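Local coordinates for protein exoglucanase A (Cellulomonas fimi, PDB 7CBD) that hydrolyses beta-1,4-glucosidic bonds of cellulose with inversion of anomeric configuration, releasing cellobiose from non-reducing chain ends, with this chain holding its family 6 catalytic domain, at residues A27-Q32 / K41-A46; S33-L38 / L423-Y428; F89-Y94 / D126-L131; Y176-L181 / K217-G222. All blocks are in the same frame, centred on the assembly; numbering follows the deposited sequence.

Contact 1: residues A27-Q32 / K41-A46; sequences AAAGRQ and KMRTVA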
loop_
_atom_site.group_PDB
_atom_site.type_symbol
_atom_site.label_atom_id
_atom_site.label_comp_id
_atom_site.label_asym_id
_atom_site.label_seq_id
_atom_site.Cartn_x
_atom_site.Cartn_y
_atom_site.Cartn_z
ATOM N N ALA A 27 -8.937 -16.692 -12.621
ATOM C CA ALA A 27 -10.179 -16.504 -13.364
ATOM C C ALA A 27 -10.027 -15.394 -14.396
ATOM O O ALA A 27 -10.473 -15.531 -15.543
ATOM C CB ALA A 27 -11.333 -16.217 -12.403
ATOM N N ALA A 28 -9.377 -14.290 -14.012
ATOM C CA ALA A 28 -9.094 -13.230 -14.973
ATOM C C ALA A 28 -8.245 -13.748 -16.127
ATOM O O ALA A 28 -8.471 -13.376 -17.286
ATOM C CB ALA A 28 -8.410 -12.057 -14.277
ATOM N N ALA A 29 -7.271 -14.613 -15.830
ATOM C CA ALA A 29 -6.434 -15.180 -16.885
ATOM C C ALA A 29 -7.268 -16.007 -17.854
ATOM O O ALA A 29 -7.073 -15.934 -19.074
ATOM C CB ALA A 29 -5.321 -16.031 -16.272
ATOM N N GLY A 30 -8.208 -16.796 -17.326
ATOM C CA GLY A 30 -9.088 -17.572 -18.182
ATOM C C GLY A 30 -9.897 -16.706 -19.125
ATOM O O GLY A 30 -10.149 -17.091 -20.269
ATOM N N ARG A 31 -10.296 -15.517 -18.668
ATOM C CA ARG A 31 -11.054 -14.607 -19.516
ATOM C C ARG A 31 -10.190 -13.950 -20.579
ATOM O O ARG A 31 -10.734 -13.277 -21.461
ATOM C CB ARG A 31 -11.779 -13.564 -18.664
ATOM C CG ARG A 31 -12.844 -14.174 -17.769
ATOM C CD ARG A 31 -13.704 -13.125 -17.089
ATOM N NE ARG A 31 -12.984 -12.350 -16.074
ATOM C CZ ARG A 31 -12.889 -12.687 -14.788
ATOM N NH1 ARG A 31 -12.249 -11.895 -13.937
ATOM N NH2 ARG A 31 -13.427 -13.813 -14.350
ATOM N N GLN A 32 -8.871 -14.148 -20.530
ATOM C CA GLN A 32 -7.965 -13.706 -21.581
ATOM C C GLN A 32 -7.607 -14.829 -22.548
ATOM O O GLN A 32 -6.512 -14.831 -23.125
ATOM C CB GLN A 32 -6.711 -13.059 -20.987
ATOM C CG GLN A 32 -7.012 -11.772 -20.223
ATOM C CD GLN A 32 -7.720 -10.735 -21.080
ATOM O OE1 GLN A 32 -7.459 -10.617 -22.282
ATOM N NE2 GLN A 32 -8.619 -9.972 -20.463
ATOM N N LYS A 41 0.964 -14.266 -18.442
ATOM C CA LYS A 41 1.499 -13.303 -17.481
ATOM C C LYS A 41 0.613 -13.208 -16.245
ATOM O O LYS A 41 1.111 -13.147 -15.114
ATOM C CB LYS A 41 1.616 -11.927 -18.130
ATOM C CG LYS A 41 2.668 -11.808 -19.220
ATOM C CD LYS A 41 2.612 -10.397 -19.798
ATOM C CE LYS A 41 3.793 -10.063 -20.684
ATOM N NZ LYS A 41 3.737 -8.629 -21.096
ATOM N N MET A 42 -0.709 -13.192 -16.444
ATOM C CA MET A 42 -1.621 -13.184 -15.305
ATOM C C MET A 42 -1.414 -14.412 -14.426
ATOM O O MET A 42 -1.428 -14.308 -13.196
ATOM C CB MET A 42 -3.069 -13.083 -15.780
ATOM C CG MET A 42 -3.392 -11.771 -16.464
ATOM S SD MET A 42 -5.143 -11.671 -16.888
ATOM C CE MET A 42 -5.278 -9.947 -17.355
ATOM N N ARG A 43 -1.187 -15.582 -15.037
ATOM C CA ARG A 43 -0.932 -16.774 -14.234
ATOM C C ARG A 43 0.314 -16.612 -13.368
ATOM O O ARG A 43 0.340 -17.066 -12.221
ATOM C CB ARG A 43 -0.848 -18.012 -15.126
ATOM C CG ARG A 43 -2.187 -18.366 -15.769
ATOM C CD ARG A 43 -2.185 -19.747 -16.399
ATOM N NE ARG A 43 -1.231 -19.864 -17.500
ATOM C CZ ARG A 43 -1.531 -19.672 -18.784
ATOM N NH1 ARG A 43 -2.762 -19.331 -19.154
ATOM N NH2 ARG A 43 -0.588 -19.819 -19.707
ATOM N N THR A 44 1.351 -15.949 -13.889
ATOM C CA THR A 44 2.530 -15.672 -13.069
ATOM C C THR A 44 2.182 -14.781 -11.883
ATOM O O THR A 44 2.638 -15.019 -10.759
ATOM C CB THR A 44 3.614 -15.014 -13.920
ATOM O OG1 THR A 44 3.954 -15.891 -14.994
ATOM C CG2 THR A 44 4.861 -14.720 -13.083
ATOM N N VAL A 45 1.364 -13.755 -12.115
ATOM C CA VAL A 45 0.970 -12.849 -11.038
ATOM C C VAL A 45 0.270 -13.608 -9.915
ATOM O O VAL A 45 0.460 -13.303 -8.729
ATOM C CB VAL A 45 0.101 -11.718 -11.614
ATOM C CG1 VAL A 45 -0.535 -10.880 -10.508
ATOM C CG2 VAL A 45 0.926 -10.838 -12.539
ATOM N N ALA A 46 -0.538 -14.614 -10.270
ATOM C CA ALA A 46 -1.320 -15.369 -9.288
ATOM C C ALA A 46 -0.459 -16.106 -8.267
ATOM O O ALA A 46 -0.963 -16.476 -7.197
ATOM C CB ALA A 46 -2.233 -16.368 -10.005
#

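Contact 2: residues S33-L38 / L423-Y428; sequences SADPAL and LVKNAY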
loop_
_atom_site.group_PDB
_atom_site.type_symbol
_atom_site.label_atom_id
_atom_site.label_comp_id
_atom_site.label_asym_id
_atom_site.label_seq_id
_atom_site.Cartn_x
_atom_site.Cartn_y
_atom_site.Cartn_z
ATOM N N SER A 33 -8.531 -15.772 -22.758
ATOM C CA SER A 33 -8.294 -16.865 -23.697
ATOM C C SER A 33 -7.928 -16.353 -25.085
ATOM O O SER A 33 -7.161 -17.005 -25.804
ATOM C CB SER A 33 -9.534 -17.752 -23.764
ATOM O OG SER A 33 -10.674 -16.990 -24.124
ATOM N N ALA A 34 -8.461 -15.196 -25.481
ATOM C CA ALA A 34 -8.175 -14.653 -26.804
ATOM C C ALA A 34 -6.813 -13.982 -26.882
ATOM O O ALA A 34 -6.382 -13.625 -27.984
ATOM C CB ALA A 34 -9.275 -13.675 -27.233
ATOM N N ASP A 35 -6.132 -13.820 -25.749
ATOM C CA ASP A 35 -4.813 -13.197 -25.675
ATOM C C ASP A 35 -3.943 -14.090 -24.796
ATOM O O ASP A 35 -3.657 -13.764 -23.636
ATOM C CB ASP A 35 -4.936 -11.782 -25.106
ATOM C CG ASP A 35 -3.657 -10.975 -25.221
ATOM O OD1 ASP A 35 -2.590 -11.556 -25.485
ATOM O OD2 ASP A 35 -3.718 -9.740 -25.028
ATOM N N PRO A 36 -3.515 -15.246 -25.324
ATOM C CA PRO A 36 -2.864 -16.246 -24.456
ATOM C C PRO A 36 -1.582 -15.768 -23.805
ATOM O O PRO A 36 -1.272 -16.213 -22.692
ATOM C CB PRO A 36 -2.636 -17.447 -25.387
ATOM C CG PRO A 36 -2.812 -16.907 -26.785
ATOM C CD PRO A 36 -3.778 -15.765 -26.678
ATOM N N ALA A 37 -0.825 -14.880 -24.450
ATOM C CA ALA A 37 0.390 -14.370 -23.821
ATOM C C ALA A 37 0.053 -13.545 -22.586
ATOM O O ALA A 37 0.754 -13.617 -21.571
ATOM C CB ALA A 37 1.197 -13.538 -24.814
ATOM N N LEU A 38 -1.015 -12.753 -22.653
ATOM C CA LEU A 38 -1.429 -11.986 -21.487
ATOM C C LEU A 38 -1.948 -12.909 -20.394
ATOM O O LEU A 38 -1.631 -12.721 -19.212
ATOM C CB LEU A 38 -2.497 -10.977 -21.901
ATOM C CG LEU A 38 -3.107 -10.148 -20.776
ATOM C CD1 LEU A 38 -2.014 -9.297 -20.144
ATOM C CD2 LEU A 38 -4.231 -9.291 -21.330
ATOM N N LEU A 423 -2.848 -3.158 -15.515
ATOM C CA LEU A 423 -1.791 -3.367 -14.528
ATOM C C LEU A 423 -0.783 -4.400 -15.007
ATOM O O LEU A 423 0.427 -4.239 -14.803
ATOM C CB LEU A 423 -2.390 -3.816 -13.197
ATOM C CG LEU A 423 -3.011 -2.718 -12.338
ATOM C CD1 LEU A 423 -3.788 -3.348 -11.193
ATOM C CD2 LEU A 423 -1.940 -1.772 -11.809
ATOM N N VAL A 424 -1.261 -5.474 -15.642
ATOM C CA VAL A 424 -0.363 -6.517 -16.129
ATOM C C VAL A 424 0.361 -6.063 -17.393
ATOM O O VAL A 424 1.582 -6.212 -17.514
ATOM C CB VAL A 424 -1.137 -7.832 -16.331
ATOM C CG1 VAL A 424 -0.233 -8.906 -16.927
ATOM C CG2 VAL A 424 -1.716 -8.306 -15.012
ATOM N N LYS A 425 -0.377 -5.481 -18.344
ATOM C CA LYS A 425 0.247 -4.980 -19.567
ATOM C C LYS A 425 1.339 -3.968 -19.257
ATOM O O LYS A 425 2.366 -3.922 -19.940
ATOM C CB LYS A 425 -0.802 -4.322 -20.455
ATOM C CG LYS A 425 -1.729 -5.278 -21.165
ATOM C CD LYS A 425 -2.724 -4.467 -21.986
ATOM C CE LYS A 425 -3.333 -5.263 -23.107
ATOM N NZ LYS A 425 -4.086 -6.426 -22.610
ATOM N N ASN A 426 1.124 -3.132 -18.241
ATOM C CA ASN A 426 2.024 -2.025 -17.945
ATOM C C ASN A 426 3.000 -2.343 -16.825
ATOM O O ASN A 426 3.576 -1.425 -16.233
ATOM C CB ASN A 426 1.232 -0.754 -17.632
ATOM C CG ASN A 426 0.575 -0.162 -18.861
ATOM O OD1 ASN A 426 0.714 -0.686 -19.967
ATOM N ND2 ASN A 426 -0.146 0.939 -18.678
ATOM N N ALA A 427 3.214 -3.617 -16.530
ATOM C CA ALA A 427 4.120 -3.973 -15.450
ATOM C C ALA A 427 5.545 -3.546 -15.775
ATOM O O ALA A 427 5.988 -3.608 -16.927
ATOM C CB ALA A 427 4.082 -5.477 -15.217
ATOM N N TYR A 428 6.256 -3.088 -14.753
ATOM C CA TYR A 428 7.691 -2.862 -14.843
ATOM C C TYR A 428 8.322 -3.276 -13.520
ATOM O O TYR A 428 7.988 -2.693 -12.481
ATOM C CB TYR A 428 8.036 -1.406 -15.151
ATOM C CG TYR A 428 9.510 -1.247 -15.425
ATOM C CD1 TYR A 428 10.016 -1.411 -16.707
ATOM C CD2 TYR A 428 10.409 -0.979 -14.393
ATOM C CE1 TYR A 428 11.370 -1.292 -16.959
ATOM C CE2 TYR A 428 11.770 -0.861 -14.637
ATOM C CZ TYR A 428 12.242 -1.017 -15.923
ATOM O OH TYR A 428 13.587 -0.897 -16.192
#

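Contact 3: residues F89-Y94 / D126-L131; sequences FNLVIY and DPIADL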
loop_
_atom_site.group_PDB
_atom_site.type_symbol
_atom_site.label_atom_id
_atom_site.label_comp_id
_atom_site.label_asym_id
_atom_site.label_seq_id
_atom_site.Cartn_x
_atom_site.Cartn_y
_atom_site.Cartn_z
ATOM N N PHE A 89 3.109 -13.677 7.050
ATOM C CA PHE A 89 1.739 -13.434 6.631
ATOM C C PHE A 89 1.490 -11.934 6.724
ATOM O O PHE A 89 1.558 -11.363 7.815
ATOM C CB PHE A 89 0.802 -14.215 7.558
ATOM C CG PHE A 89 -0.648 -13.861 7.405
ATOM C CD1 PHE A 89 -1.281 -14.007 6.186
ATOM C CD2 PHE A 89 -1.382 -13.378 8.479
ATOM C CE1 PHE A 89 -2.618 -13.679 6.037
ATOM C CE2 PHE A 89 -2.713 -13.058 8.339
ATOM C CZ PHE A 89 -3.333 -13.209 7.113
ATOM N N ASN A 90 1.243 -11.291 5.581
ATOM C CA ASN A 90 0.960 -9.858 5.556
ATOM C C ASN A 90 -0.515 -9.610 5.841
ATOM O O ASN A 90 -1.383 -10.120 5.129
ATOM C CB ASN A 90 1.321 -9.269 4.197
ATOM C CG ASN A 90 2.809 -9.254 3.954
ATOM O OD1 ASN A 90 3.525 -8.436 4.524
ATOM N ND2 ASN A 90 3.283 -10.161 3.107
ATOM N N LEU A 91 -0.789 -8.798 6.862
ATOM C CA LEU A 91 -2.134 -8.530 7.347
ATOM C C LEU A 91 -2.294 -7.019 7.441
ATOM O O LEU A 91 -1.413 -6.342 7.980
ATOM C CB LEU A 91 -2.231 -9.108 8.755
ATOM C CG LEU A 91 -3.508 -9.708 9.362
ATOM C CD1 LEU A 91 -3.600 -9.420 10.864
ATOM C CD2 LEU A 91 -4.774 -9.355 8.658
ATOM N N VAL A 92 -3.398 -6.479 6.931
ATOM C CA VAL A 92 -3.637 -5.037 6.997
ATOM C C VAL A 92 -4.700 -4.735 8.044
ATOM O O VAL A 92 -5.832 -5.235 7.962
ATOM C CB VAL A 92 -4.023 -4.429 5.643
ATOM C CG1 VAL A 92 -3.923 -2.904 5.729
ATOM C CG2 VAL A 92 -3.119 -4.963 4.548
ATOM N N ILE A 93 -4.320 -3.902 9.009
ATOM C CA ILE A 93 -5.200 -3.392 10.049
ATOM C C ILE A 93 -5.732 -2.056 9.530
ATOM O O ILE A 93 -4.956 -1.123 9.297
ATOM C CB ILE A 93 -4.400 -3.201 11.350
ATOM C CG1 ILE A 93 -3.674 -4.497 11.737
ATOM C CG2 ILE A 93 -5.284 -2.695 12.477
ATOM C CD1 ILE A 93 -4.588 -5.681 11.963
ATOM N N TYR A 94 -7.043 -1.970 9.291
ATOM C CA TYR A 94 -7.582 -0.851 8.518
ATOM C C TYR A 94 -9.047 -0.618 8.854
ATOM O O TYR A 94 -9.928 -0.851 8.017
ATOM C CB TYR A 94 -7.422 -1.120 7.014
ATOM C CG TYR A 94 -7.729 0.040 6.075
ATOM C CD1 TYR A 94 -7.256 1.322 6.324
ATOM C CD2 TYR A 94 -8.454 -0.172 4.906
ATOM C CE1 TYR A 94 -7.523 2.375 5.449
ATOM C CE2 TYR A 94 -8.718 0.860 4.031
ATOM C CZ TYR A 94 -8.250 2.129 4.302
ATOM O OH TYR A 94 -8.522 3.146 3.410
ATOM N N ASP A 126 -9.595 -6.451 19.262
ATOM C CA ASP A 126 -9.570 -7.581 20.197
ATOM C C ASP A 126 -9.743 -8.927 19.504
ATOM O O ASP A 126 -8.946 -9.841 19.777
ATOM C CB ASP A 126 -10.575 -7.397 21.342
ATOM C CG ASP A 126 -10.113 -6.398 22.390
ATOM O OD1 ASP A 126 -8.979 -5.877 22.288
ATOM O OD2 ASP A 126 -10.908 -6.128 23.320
ATOM N N PRO A 127 -10.730 -9.131 18.620
ATOM C CA PRO A 127 -10.839 -10.451 17.974
ATOM C C PRO A 127 -9.683 -10.762 17.046
ATOM O O PRO A 127 -9.295 -11.929 16.925
ATOM C CB PRO A 127 -12.176 -10.386 17.222
ATOM C CG PRO A 127 -12.925 -9.253 17.844
ATOM C CD PRO A 127 -11.900 -8.280 18.328
ATOM N N ILE A 128 -9.118 -9.760 16.376
ATOM C CA ILE A 128 -7.941 -10.016 15.553
ATOM C C ILE A 128 -6.773 -10.475 16.424
ATOM O O ILE A 128 -6.129 -11.494 16.147
ATOM C CB ILE A 128 -7.595 -8.779 14.709
ATOM C CG1 ILE A 128 -8.648 -8.569 13.617
ATOM C CG2 ILE A 128 -6.213 -8.929 14.108
ATOM C CD1 ILE A 128 -8.526 -7.242 12.911
ATOM N N ALA A 129 -6.498 -9.738 17.505
ATOM C CA ALA A 129 -5.405 -10.108 18.401
ATOM C C ALA A 129 -5.643 -11.475 19.033
ATOM O O ALA A 129 -4.703 -12.253 19.219
ATOM C CB ALA A 129 -5.235 -9.040 19.480
ATOM N N ASP A 130 -6.898 -11.786 19.368
ATOM C CA ASP A 130 -7.209 -13.084 19.960
ATOM C C ASP A 130 -6.862 -14.219 19.006
ATOM O O ASP A 130 -6.385 -15.279 19.430
ATOM C CB ASP A 130 -8.692 -13.128 20.330
ATOM C CG ASP A 130 -9.061 -14.342 21.150
ATOM O OD1 ASP A 130 -8.165 -14.934 21.776
ATOM O OD2 ASP A 130 -10.257 -14.699 21.167
ATOM N N LEU A 131 -7.105 -14.021 17.714
ATOM C CA LEU A 131 -6.728 -15.037 16.741
ATOM C C LEU A 131 -5.215 -15.091 16.573
ATOM O O LEU A 131 -4.619 -16.174 16.577
ATOM C CB LEU A 131 -7.411 -14.755 15.404
ATOM C CG LEU A 131 -8.762 -15.435 15.182
ATOM C CD1 LEU A 131 -9.478 -14.846 13.974
ATOM C CD2 LEU A 131 -8.584 -16.943 15.030
#

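Contact 4: residues Y176-L181 / K217-G222; sequences YALDKL and KSTTAG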
loop_
_atom_site.group_PDB
_atom_site.type_symbol
_atom_site.label_atom_id
_atom_site.label_comp_id
_atom_site.label_asym_id
_atom_site.label_seq_id
_atom_site.Cartn_x
_atom_site.Cartn_y
_atom_site.Cartn_z
ATOM N N TYR A 176 -3.784 1.607 20.691
ATOM C CA TYR A 176 -4.392 0.353 21.122
ATOM C C TYR A 176 -3.970 -0.800 20.221
ATOM O O TYR A 176 -3.627 -1.886 20.703
ATOM C CB TYR A 176 -5.911 0.501 21.135
ATOM C CG TYR A 176 -6.626 -0.636 21.824
ATOM C CD1 TYR A 176 -6.771 -0.652 23.207
ATOM C CD2 TYR A 176 -7.144 -1.701 21.095
ATOM C CE1 TYR A 176 -7.431 -1.690 23.841
ATOM C CE2 TYR A 176 -7.803 -2.745 21.722
ATOM C CZ TYR A 176 -7.934 -2.735 23.095
ATOM O OH TYR A 176 -8.589 -3.772 23.719
ATOM N N ALA A 177 -4.000 -0.584 18.901
ATOM C CA ALA A 177 -3.568 -1.609 17.960
ATOM C C ALA A 177 -2.131 -2.016 18.241
ATOM O O ALA A 177 -1.818 -3.209 18.340
ATOM C CB ALA A 177 -3.717 -1.091 16.531
ATOM N N LEU A 178 -1.245 -1.027 18.396
ATOM C CA LEU A 178 0.162 -1.317 18.656
ATOM C C LEU A 178 0.347 -2.050 19.978
ATOM O O LEU A 178 1.117 -3.017 20.054
ATOM C CB LEU A 178 0.976 -0.025 18.642
ATOM C CG LEU A 178 1.153 0.656 17.282
ATOM C CD1 LEU A 178 1.852 1.980 17.482
ATOM C CD2 LEU A 178 1.947 -0.210 16.326
ATOM N N ASP A 179 -0.349 -1.613 21.033
ATOM C CA ASP A 179 -0.208 -2.266 22.332
ATOM C C ASP A 179 -0.636 -3.726 22.255
ATOM O O ASP A 179 0.064 -4.623 22.747
ATOM C CB ASP A 179 -1.048 -1.543 23.393
ATOM C CG ASP A 179 -0.419 -0.244 23.893
ATOM O OD1 ASP A 179 0.800 -0.019 23.701
ATOM O OD2 ASP A 179 -1.161 0.555 24.509
ATOM N N LYS A 180 -1.795 -3.986 21.641
ATOM C CA LYS A 180 -2.317 -5.348 21.591
ATOM C C LYS A 180 -1.474 -6.236 20.689
ATOM O O LYS A 180 -1.227 -7.402 21.012
ATOM C CB LYS A 180 -3.770 -5.334 21.119
ATOM C CG LYS A 180 -4.714 -4.707 22.130
ATOM C CD LYS A 180 -5.022 -5.663 23.263
ATOM C CE LYS A 180 -5.904 -6.806 22.772
ATOM N NZ LYS A 180 -6.515 -7.600 23.881
ATOM N N LEU A 181 -1.038 -5.710 19.545
ATOM C CA LEU A 181 -0.312 -6.528 18.583
ATOM C C LEU A 181 1.139 -6.725 18.994
ATOM O O LEU A 181 1.693 -7.818 18.822
ATOM C CB LEU A 181 -0.403 -5.907 17.191
ATOM C CG LEU A 181 -1.802 -5.930 16.579
ATOM C CD1 LEU A 181 -1.823 -5.196 15.260
ATOM C CD2 LEU A 181 -2.280 -7.339 16.383
ATOM N N LYS A 217 5.818 6.805 21.861
ATOM C CA LYS A 217 6.016 7.056 23.283
ATOM C C LYS A 217 4.734 6.884 24.094
ATOM O O LYS A 217 4.813 6.686 25.312
ATOM C CB LYS A 217 6.647 8.433 23.495
ATOM C CG LYS A 217 8.105 8.479 23.059
ATOM C CD LYS A 217 8.730 9.850 23.246
ATOM C CE LYS A 217 8.243 10.826 22.200
ATOM N NZ LYS A 217 9.073 12.059 22.203
ATOM N N SER A 218 3.563 6.932 23.448
ATOM C CA SER A 218 2.293 6.704 24.133
ATOM C C SER A 218 1.990 5.227 24.355
ATOM O O SER A 218 1.105 4.908 25.153
ATOM C CB SER A 218 1.133 7.335 23.355
ATOM O OG SER A 218 0.766 6.532 22.235
ATOM N N THR A 219 2.680 4.325 23.664
ATOM C CA THR A 219 2.413 2.903 23.827
ATOM C C THR A 219 3.088 2.379 25.096
ATOM O O THR A 219 3.992 3.006 25.655
ATOM C CB THR A 219 2.897 2.110 22.605
ATOM O OG1 THR A 219 4.330 2.119 22.562
ATOM C CG2 THR A 219 2.328 2.682 21.304
ATOM N N THR A 220 2.650 1.207 25.561
ATOM C CA THR A 220 3.264 0.678 26.778
ATOM C C THR A 220 4.714 0.255 26.552
ATOM O O THR A 220 5.535 0.361 27.470
ATOM C CB THR A 220 2.449 -0.472 27.372
ATOM O OG1 THR A 220 2.360 -1.534 26.420
ATOM C CG2 THR A 220 1.052 -0.012 27.749
ATOM N N ALA A 221 5.053 -0.227 25.358
ATOM C CA ALA A 221 6.425 -0.648 25.094
ATOM C C ALA A 221 7.288 0.445 24.470
ATOM O O ALA A 221 8.472 0.208 24.198
ATOM C CB ALA A 221 6.441 -1.908 24.227
ATOM N N GLY A 222 6.733 1.628 24.225
ATOM C CA GLY A 222 7.535 2.698 23.656
ATOM C C GLY A 222 7.945 2.391 22.229
ATOM O O GLY A 222 7.174 1.843 21.432
HETATM O O HOH W 1 3.133 -1.402 23.402
#

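Contact 1: residues A27-Q32 / K41-A46
With CG turned away from its own carbonyl carbon (chi1 -66°) and the rest of the chain extended (chi2 -176°), M42 reaches straight across to A28, A29 and Q32. The setting is an antiparallel helical hairpin: helix 19-30 ends, the chain turns, and helix 36-45 returns alongside. Contact begins at the backbones' nearest approach, where A29 CB meets M42 CB at 3.7 Å; the single methyl of A29 lets the backbones come close, with A29 CA and M42 CA 5.4 Å apart. Farther out, M42 SD lies 3.7 Å from A29 CA and also passes beside the A28 carbonyl oxygen. F420 and V421 of helix 417-425 touch M42 as well, so the thioether is buried among three helices. Beside it, the aliphatic root of R43 packs on A29, CG to CB at 3.9 Å, while its NE hydrogen-bonds to T434 O, outside the two helices. No hydrogen bond joins the two segments, and the interface is held by apolar packing. At the far end the bend of Q32 at chi2 carries its amide onward, and Q32 CG, set beside the backbone N (chi1 -65°), rests 3.8 Å from M42 CE.

Contact 2: residues S33-L38 / L423-Y428
D35 and K425 bring opposite charges together where helix 36-45 starts and helix 417-425 ends, but D35 OD2 stands 4.1 Å from K425 NZ, too far for a salt bridge. Any attraction is therefore likely to be general electrostatics rather than a directed bond. The other carboxylate oxygen works within its own segment: D35 is the N-cap residue, and its OD1 accepts a weak bond from L38 N at 3.5 Å, with an angle of 157°. One carboxylate thus faces a lysine and caps a helix at once.

The first turn then runs on to L38, which carries the apolar share of the contact. Its CG lies opposite the backbone N (chi1 176°), which sends the two methyls toward helix 417-425. There CD1 meets V424 CG1 at 3.7 Å, the two side chains crossing at a slant. The other methyl, CD2, faces the lysine end; because K425 is bent at its last torsion (chi4 61°), NZ folds back toward L38. The modelled separation of L38 CD2 and K425 NZ, 3.1 Å, is short for such a pair, and the exact placement of this exposed ammonium is doubtful.

Beyond K425 the helix stops at N426, the first residue to leave helical angles, and A427 N bonds back to V424 O at 3.2 Å. V424 is wedged between K41 and M42 of helix 36-45 and I342 of a loop, so the C-terminal end of helix 417-425 sits between the helical hairpin and the body of the domain.

Contact 3: residues F89-Y94 / D126-L131
D126 OD1, half a turn ahead of the I128 that packs on L91 and I93, is gripped by a hydrogen bond from Y176 OH and by a long, weak ion pair from K180 NZ; both partners belong to helix 161-182, so the bonds tie two neighbouring helices together. The contact itself is the inner face of a beta-alpha-beta crossover: strand 87-93 leads to helix 114-132, which leads to the adjacent parallel strand 141-146, as in the distorted beta/alpha barrel of glycosyl hydrolase family 6.

Of residues 126-131, I128 alone touches 89-94. Its methyl branch CG2 lies opposite the backbone N, as a chi1 of -70° for CG1 requires, and is directed at the sheet. That one methyl, I128 CG2, meets two strand residues of the same face, L91 CD1 at 4.2 Å and I93 CD1 at the same distance. Both separations are ordinary van der Waals spacing, and the 91 Å² buried by the segments marks a light contact, with CA atoms of I93 and I128 9.0 Å apart.

The layer is completed by other parts of the sheet. M54 of strand 52-54 touches both L91 and I128, while strand 141-146 sets I142 against L91 and I146 against I93. L91 has both torsions off the staggered values (chi1 -147°, chi2 -145°), an unusual shape for a leucine, and it is this shape that sets CD1 against I128 CG2. No polar bond crosses between the segments; one turn earlier, Y124 OH is hydrogen-bonded to Y94 N, just past the end of the strand.

Contact 4: residues Y176-L181 / K217-G222
Helix 161-182 passes alongside the turn that follows helix 202-218, with the CA atoms of D179 and T219 6.0 Å apart and T219 the residue at which the second backbone has left helical angles. D179 CG lies opposite its carbonyl carbon (chi1 -77°), which carries the carboxylate to the T220 amide. T220 N donates to D179 OD1 over 2.9 Å at an angle of 162°, a nearly straight bond that arrives on the syn side of the oxygen, though 30° out of the carboxylate plane. A water also donates to D179 OD1, at 2.7 Å, and accepts from A221 N at 3.0 Å, so two consecutive amides of the turn are held by one oxygen, the second through solvent.

Next to this polar group, T219 CB comes within 3.2 Å of D179 OD1, while T219 CG2 rests on L178 CD1 at 3.9 Å. L178 continues inward onto N189 and I191 of strand 187-192, so the contact joins successive helices of the beta/alpha barrel, 161-182 and 202-218, which flank that strand in sequence. T219 gives its hydroxyl to other partners, A216 O and S225 OG.

The other carboxylate oxygen, D179 OD2, forms a salt bridge with K175, whose NZ also bonds to S218 O. With an alanine here, the T220 amide and the bridging water would probably lose their acceptor and K175 its charge mate, leaving the turn freer to shift. The chemistry implies a division of labour: OD2 is paired with a positive charge, and OD1 serves as an acceptor for the backbone of the turn.

Contacts 1 and 3 are buried and lack polar bonds between their segments, whereas contacts 2 and 4 are only partly buried and bring in charge. Helix 36-45 serves both contact 1 and contact 2, whose centres are about 8 Å apart; K41 and M42 touch V424, making one three-helix cluster. Contacts 3 and 4, with centres about 15 Å apart, are joined by D126 to Y176 and by I93 packing on L181, as adjacent beta/alpha units of the barrel. Charge appears where the contacts reach the surface, near helix ends, and not between the buried apolar faces. Contacts 1 and 4, their centres about 41 Å apart, lie on opposite sides of the chain's centre.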